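Local coordinates for regulatory protein YycH-like domain-containing protein (Eubacterium rectale, PDB 5COZ) that is of unknown function but contains a domain like that of the regulatory protein YycH and is probably exported as a lipoprotein, at residues T143-K151 against Y337-D345. Numbering follows the deposited sequence. Where two conformers were deposited one is given.
Sequences TYYSPFNDK and YTQKMALYD
Pro147 O is gripped by two donors: Ala342 N at 2.8 Å, with a nearly straight N-H...O angle of 170°, and a water that also donates to Ala342 O. The amide reaches this oxygen from above its carbonyl plane, 37° out, so it does not follow a lone pair. A second water links Ser146 OG to Ala342 O, and a third donates to both Phe148 O and Lys340 O. Farther along the strand, Tyr145 OH donates to Leu343 O at 2.6 Å. The Tyr145 ring, swung opposite its own amide nitrogen (chi1 176°), reaches the strand and lays one face against Ala342 CB, a CH-pi contact 3.9 Å from the ring centroid. That methyl also meets Tyr145 O at 3.5 Å and Asn149 CB at 3.8 Å, so the turn closes round it. Met341, here selenomethionine, bends at chi2 and chi3 and brings SE to the edge of the Phe148 ring, 3.7 Å from CE1, a Met-aromatic contact; Pro147 CG sits over the centre of one face of that ring. Tyr324, on the paired strand 314-330, meets the Tyr145 ring edge-to-face. The loop between helices 130-137 and 165-178, turned by a cis peptide before Pro147, thus docks on strand 338-348 through polar bonds mixed with apolar contacts round the Ala342 methyl. With one direct backbone bond, much of the polar linkage rests on the tyrosine hydroxyl and water, unlike the regular ladder to strand 314-330.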
loop_
_atom_site.group_PDB
_atom_site.type_symbol
_atom_site.label_atom_id
_atom_site.label_comp_id
_atom_site.label_asym_id
_atom_site.label_seq_id
_atom_site.Cartn_x
_atom_site.Cartn_y
_atom_site.Cartn_z
ATOM N N THR A 143 -6.034 1.580 7.172
ATOM C CA THR A 143 -5.133 1.220 6.100
ATOM C C THR A 143 -4.560 2.412 5.333
ATOM O O THR A 143 -3.726 2.163 4.463
ATOM C CB THR A 143 -5.851 0.301 5.091
ATOM O OG1 THR A 143 -6.939 1.027 4.513
ATOM C CG2 THR A 143 -6.371 -1.005 5.740
ATOM N N TYR A 144 -5.058 3.649 5.542
ATOM C CA TYR A 144 -4.627 4.785 4.727
ATOM C C TYR A 144 -3.395 5.461 5.271
ATOM O O TYR A 144 -3.298 5.756 6.463
ATOM C CB TYR A 144 -5.740 5.839 4.618
ATOM C CG TYR A 144 -6.948 5.353 3.857
ATOM C CD1 TYR A 144 -7.953 4.626 4.491
ATOM C CD2 TYR A 144 -7.106 5.642 2.508
ATOM C CE1 TYR A 144 -9.046 4.134 3.779
ATOM C CE2 TYR A 144 -8.201 5.168 1.789
ATOM C CZ TYR A 144 -9.175 4.426 2.430
ATOM O OH TYR A 144 -10.261 3.977 1.707
ATOM N N TYR A 145 -2.478 5.795 4.350
ATOM C CA TYR A 145 -1.283 6.551 4.734
ATOM C C TYR A 145 -1.694 7.953 5.226
ATOM O O TYR A 145 -1.188 8.430 6.243
ATOM C CB TYR A 145 -0.350 6.674 3.523
ATOM C CG TYR A 145 0.865 7.523 3.805
ATOM C CD1 TYR A 145 1.923 7.026 4.569
ATOM C CD2 TYR A 145 0.963 8.819 3.308
ATOM C CE1 TYR A 145 3.034 7.810 4.863
ATOM C CE2 TYR A 145 2.083 9.608 3.575
ATOM C CZ TYR A 145 3.109 9.097 4.361
ATOM O OH TYR A 145 4.197 9.858 4.672
ATOM N N SER A 146 -2.604 8.619 4.485
ATOM C CA SER A 146 -3.083 9.941 4.873
ATOM C C SER A 146 -4.184 9.848 5.904
ATOM O O SER A 146 -5.070 8.991 5.785
ATOM C CB SER A 146 -3.642 10.686 3.665
ATOM O OG SER A 146 -2.651 10.916 2.687
ATOM N N PRO A 147 -4.242 10.781 6.855
ATOM C CA PRO A 147 -3.328 11.914 7.116
ATOM C C PRO A 147 -2.256 11.678 8.182
ATOM O O PRO A 147 -1.397 12.540 8.352
ATOM C CB PRO A 147 -4.299 12.996 7.616
ATOM C CG PRO A 147 -5.351 12.207 8.400
ATOM C CD PRO A 147 -5.386 10.801 7.801
ATOM N N PHE A 148 -2.291 10.541 8.890
ATOM C CA PHE A 148 -1.376 10.339 10.016
ATOM C C PHE A 148 -0.519 9.081 9.935
ATOM O O PHE A 148 0.388 8.910 10.761
ATOM C CB PHE A 148 -2.188 10.254 11.328
ATOM C CG PHE A 148 -3.157 11.391 11.561
ATOM C CD1 PHE A 148 -2.720 12.712 11.564
ATOM C CD2 PHE A 148 -4.503 11.140 11.809
ATOM C CE1 PHE A 148 -3.623 13.768 11.784
ATOM C CE2 PHE A 148 -5.398 12.190 12.055
ATOM C CZ PHE A 148 -4.953 13.499 12.028
ATOM N N ASN A 149 -0.790 8.208 8.961
ATOM C CA ASN A 149 -0.099 6.915 8.832
ATOM C C ASN A 149 -0.285 6.095 10.121
ATOM O O ASN A 149 0.680 5.528 10.653
ATOM C CB ASN A 149 1.382 7.064 8.465
ATOM C CG ASN A 149 1.933 5.778 7.909
ATOM O OD1 ASN A 149 1.164 4.960 7.359
ATOM N ND2 ASN A 149 3.261 5.588 7.991
ATOM N N ASP A 150 -1.555 6.033 10.557
ATOM C CA ASP A 150 -1.957 5.369 11.795
ATOM C C ASP A 150 -1.466 3.910 11.852
ATOM O O ASP A 150 -1.104 3.444 12.941
ATOM C CB ASP A 150 -3.488 5.435 11.950
ATOM C CG ASP A 150 -4.049 6.838 12.139
ATOM O OD1 ASP A 150 -3.644 7.517 13.112
ATOM O OD2 ASP A 150 -4.938 7.235 11.349
ATOM N N LYS A 151 -1.386 3.217 10.705
ATOM C CA LYS A 151 -0.944 1.816 10.680
ATOM C C LYS A 151 0.446 1.597 11.252
ATOM O O LYS A 151 0.754 0.500 11.739
ATOM C CB LYS A 151 -0.975 1.228 9.244
ATOM C CG LYS A 151 0.065 1.804 8.257
ATOM C CD LYS A 151 -0.124 1.230 6.848
ATOM C CE LYS A 151 1.089 1.520 5.955
ATOM N NZ LYS A 151 1.095 2.926 5.506
ATOM N N TYR A 337 0.219 23.517 20.241
ATOM C CA TYR A 337 -0.134 22.109 20.034
ATOM C C TYR A 337 0.076 21.701 18.576
ATOM O O TYR A 337 -0.387 22.404 17.676
ATOM C CB TYR A 337 -1.586 21.829 20.454
ATOM C CG TYR A 337 -1.929 20.356 20.427
ATOM C CD1 TYR A 337 -1.543 19.510 21.460
ATOM C CD2 TYR A 337 -2.642 19.806 19.367
ATOM C CE1 TYR A 337 -1.899 18.162 21.463
ATOM C CE2 TYR A 337 -2.955 18.449 19.332
ATOM C CZ TYR A 337 -2.583 17.631 20.380
ATOM O OH TYR A 337 -2.916 16.298 20.341
ATOM N N THR A 338 0.809 20.592 18.359
ATOM C CA THR A 338 1.115 20.107 17.011
ATOM C C THR A 338 0.591 18.702 16.766
ATOM O O THR A 338 0.281 17.951 17.710
ATOM C CB THR A 338 2.656 20.121 16.765
ATOM O OG1 THR A 338 3.267 19.281 17.747
ATOM C CG2 THR A 338 3.262 21.519 16.853
ATOM N N GLN A 339 0.510 18.346 15.482
ATOM C CA GLN A 339 0.108 17.021 15.004
ATOM C C GLN A 339 1.096 16.550 13.972
ATOM O O GLN A 339 1.487 17.324 13.096
ATOM C CB GLN A 339 -1.294 17.058 14.382
ATOM C CG GLN A 339 -2.409 16.879 15.392
ATOM C CD GLN A 339 -3.743 16.671 14.712
ATOM O OE1 GLN A 339 -4.011 17.198 13.619
ATOM N NE2 GLN A 339 -4.615 15.910 15.362
ATOM N N LYS A 340 1.471 15.276 14.049
ATOM C CA LYS A 340 2.416 14.668 13.119
ATOM C C LYS A 340 1.671 14.259 11.853
ATOM O O LYS A 340 0.904 13.284 11.861
ATOM C CB LYS A 340 3.076 13.470 13.813
ATOM C CG LYS A 340 4.237 12.822 13.103
ATOM C CD LYS A 340 4.659 11.660 13.976
ATOM C CE LYS A 340 5.609 10.747 13.301
ATOM N NZ LYS A 340 5.908 9.566 14.156
HETATM N N MSE A 341 1.879 15.010 10.784
HETATM C CA MSE A 341 1.191 14.780 9.519
HETATM C C MSE A 341 1.997 13.928 8.581
HETATM O O MSE A 341 3.164 14.219 8.346
HETATM C CB MSE A 341 0.911 16.126 8.826
HETATM C CG MSE A 341 0.085 17.105 9.661
HETATM SE SE MSE A 341 -1.707 16.413 10.136
HETATM C CE MSE A 341 -2.475 16.506 8.616
ATOM N N ALA A 342 1.365 12.913 7.991
ATOM C CA ALA A 342 2.000 12.013 7.021
ATOM C C ALA A 342 1.851 12.619 5.617
ATOM O O ALA A 342 0.729 12.773 5.124
ATOM C CB ALA A 342 1.338 10.648 7.096
ATOM N N LEU A 343 2.999 12.981 4.991
ATOM C CA LEU A 343 3.016 13.673 3.717
ATOM C C LEU A 343 3.933 12.935 2.742
ATOM O O LEU A 343 4.571 11.937 3.108
ATOM C CB LEU A 343 3.501 15.101 3.957
ATOM C CG LEU A 343 2.614 15.948 4.899
ATOM C CD1 LEU A 343 3.323 17.228 5.296
ATOM C CD2 LEU A 343 1.269 16.287 4.242
ATOM N N TYR A 344 3.971 13.396 1.482
ATOM C CA TYR A 344 4.833 12.723 0.523
ATOM C C TYR A 344 5.144 13.664 -0.630
ATOM O O TYR A 344 4.408 14.625 -0.895
ATOM C CB TYR A 344 4.175 11.407 0.015
ATOM C CG TYR A 344 2.977 11.664 -0.866
ATOM C CD1 TYR A 344 1.748 12.030 -0.325
ATOM C CD2 TYR A 344 3.062 11.520 -2.243
ATOM C CE1 TYR A 344 0.660 12.346 -1.145
ATOM C CE2 TYR A 344 1.970 11.779 -3.066
ATOM C CZ TYR A 344 0.780 12.203 -2.517
ATOM O OH TYR A 344 -0.255 12.472 -3.371
ATOM N N ASP A 345 6.240 13.337 -1.335
ATOM C CA ASP A 345 6.663 14.008 -2.549
ATOM C C ASP A 345 6.937 12.943 -3.599
ATOM O O ASP A 345 7.266 11.801 -3.260
ATOM C CB ASP A 345 7.886 14.886 -2.294
ATOM C CG ASP A 345 7.512 16.237 -1.685
ATOM O OD1 ASP A 345 6.645 16.943 -2.272
ATOM O OD2 ASP A 345 8.094 16.601 -0.630
HETATM O O HOH W 1 -0.441 12.410 2.715
HETATM O O HOH W 2 -1.200 14.477 6.271
HETATM O O HOH W 3 1.314 10.707 12.686
#